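PDB 5OAK: bazooka, isoform C,LD29223p from Drosophila melanogaster, which forms the first PDZ domain of the cell polarity protein Par3, which binds the PDZ-binding motif of Par6, here fused to it; the whole protein may bind phosphatidylinositol and phosphatidic acid. Local coordinates for residues A[70-73]-A[74-78]. Residues are numbered along the deposited sequence; the frame is centred on the assembly and turned at random. Where two conformers were deposited one is given.
Sequences QVQE and QLRRA
E73 and R76 form a long salt bridge one helical turn apart, with E73 OE1 3.7 Å from R76 NH1. The carboxylate oxygen sits at the guanidinium edge. CG of E73 is anti to the backbone N (chi1 -178°) and the chain then bends at chi2, which brings the carboxylate between two arginines. E73 OE2 packs against R77 CG (3.5 Å). It also lies over one face of the R77 guanidinium, offset toward the rim, and no N-H points at it. Any attraction there is probably one of charge only. Q72 runs alongside R76, with its amide nearly perpendicular to the guanidinium and Q72 OE1 3.6 Å from R76 NH2. R76 NE is hydrogen-bonded to O of G107, in the engineered linker of the second subunit. Regular i to i+4 backbone bonds hold the helix, such as L75 N to V71 O (2.9 Å). On the buried side V71 CG1 meets L75 CD1 at 4.3 Å. This helix, 68-78, borders the peptide groove of the PDZ fold. Toward the groove, Q72 packs on V110 and L75 on L115 of the second subunit, in its fused Par6 peptide. V71 and L75 pack on L33 of strand 33-38, and L75 and A78 on I58 of strand 54-58.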
loop_
_atom_site.group_PDB
_atom_site.type_symbol
_atom_site.label_atom_id
_atom_site.label_comp_id
_atom_site.label_asym_id
_atom_site.label_seq_id
_atom_site.Cartn_x
_atom_site.Cartn_y
_atom_site.Cartn_z
ATOM N N GLN A 70 2.552 0.891 -13.535
ATOM C CA GLN A 70 2.297 -0.489 -13.188
ATOM C C GLN A 70 1.864 -0.639 -11.729
ATOM O O GLN A 70 1.023 -1.500 -11.423
ATOM C CB GLN A 70 3.565 -1.312 -13.423
ATOM C CG GLN A 70 3.848 -1.655 -14.894
ATOM C CD GLN A 70 5.138 -2.477 -14.992
ATOM O OE1 GLN A 70 6.197 -2.047 -14.538
ATOM N NE2 GLN A 70 5.026 -3.702 -15.506
ATOM N N VAL A 71 2.456 0.158 -10.825
ATOM C CA VAL A 71 2.092 0.029 -9.398
ATOM C C VAL A 71 0.631 0.461 -9.224
ATOM O O VAL A 71 -0.129 -0.188 -8.529
ATOM C CB VAL A 71 3.040 0.849 -8.510
ATOM C CG1 VAL A 71 2.499 0.978 -7.088
ATOM C CG2 VAL A 71 4.431 0.247 -8.498
ATOM N N GLN A 72 0.237 1.524 -9.917
ATOM C CA GLN A 72 -1.130 2.020 -9.797
ATOM C C GLN A 72 -2.089 0.944 -10.314
ATOM O O GLN A 72 -3.138 0.691 -9.725
ATOM C CB GLN A 72 -1.309 3.326 -10.569
ATOM C CG GLN A 72 -0.729 4.500 -9.810
ATOM C CD GLN A 72 -0.743 5.756 -10.646
ATOM O OE1 GLN A 72 -1.428 5.807 -11.658
ATOM N NE2 GLN A 72 0.034 6.759 -10.249
ATOM N N GLU A 73 -1.722 0.317 -11.426
ATOM C CA GLU A 73 -2.550 -0.748 -11.992
ATOM C C GLU A 73 -2.652 -1.932 -11.050
ATOM O O GLU A 73 -3.715 -2.527 -10.913
ATOM C CB GLU A 73 -2.012 -1.223 -13.344
ATOM C CG GLU A 73 -2.877 -2.321 -14.006
ATOM C CD GLU A 73 -4.381 -2.001 -14.062
ATOM O OE1 GLU A 73 -4.752 -0.839 -14.339
ATOM O OE2 GLU A 73 -5.203 -2.923 -13.839
ATOM N N GLN A 74 -1.557 -2.327 -10.412
ATOM C CA GLN A 74 -1.666 -3.448 -9.511
ATOM C C GLN A 74 -2.487 -3.084 -8.266
ATOM O O GLN A 74 -3.184 -3.936 -7.740
ATOM C CB GLN A 74 -0.260 -3.961 -9.189
ATOM C CG GLN A 74 0.397 -4.508 -10.470
ATOM C CD GLN A 74 -0.501 -5.546 -11.204
ATOM O OE1 GLN A 74 -0.748 -5.448 -12.401
ATOM N NE2 GLN A 74 -0.984 -6.509 -10.473
ATOM N N LEU A 75 -2.441 -1.819 -7.818
ATOM C CA LEU A 75 -3.334 -1.409 -6.731
ATOM C C LEU A 75 -4.791 -1.547 -7.148
ATOM O O LEU A 75 -5.623 -1.999 -6.370
ATOM C CB LEU A 75 -3.118 0.033 -6.340
ATOM C CG LEU A 75 -1.858 0.197 -5.555
ATOM C CD1 LEU A 75 -1.482 1.691 -5.491
ATOM C CD2 LEU A 75 -2.078 -0.344 -4.172
ATOM N N ARG A 76 -5.102 -1.083 -8.350
ATOM C CA ARG A 76 -6.489 -1.166 -8.814
ATOM C C ARG A 76 -6.933 -2.616 -8.871
ATOM O O ARG A 76 -8.050 -2.957 -8.471
ATOM C CB ARG A 76 -6.645 -0.513 -10.198
ATOM C CG ARG A 76 -6.569 1.007 -10.154
ATOM C CD ARG A 76 -6.866 1.680 -11.517
ATOM N NE ARG A 76 -6.346 3.043 -11.535
ATOM C CZ ARG A 76 -5.206 3.397 -12.137
ATOM N NH1 ARG A 76 -4.479 2.497 -12.817
ATOM N NH2 ARG A 76 -4.797 4.661 -12.080
ATOM N N ARG A 77 -6.074 -3.486 -9.363
ATOM C CA ARG A 77 -6.392 -4.903 -9.392
ATOM C C ARG A 77 -6.612 -5.499 -7.997
ATOM O O ARG A 77 -7.600 -6.211 -7.755
ATOM C CB ARG A 77 -5.296 -5.680 -10.117
ATOM C CG ARG A 77 -5.389 -5.593 -11.582
ATOM C CD ARG A 77 -4.557 -6.761 -12.162
ATOM N NE ARG A 77 -4.775 -6.905 -13.591
ATOM C CZ ARG A 77 -3.824 -6.795 -14.505
ATOM N NH1 ARG A 77 -2.582 -6.573 -14.129
ATOM N NH2 ARG A 77 -4.116 -6.932 -15.795
ATOM N N ALA A 78 -5.723 -5.180 -7.069
ATOM C CA ALA A 78 -5.825 -5.702 -5.724
ATOM C C ALA A 78 -7.107 -5.225 -5.066
ATOM O O ALA A 78 -7.684 -5.950 -4.226
ATOM C CB ALA A 78 -4.614 -5.253 -4.888
#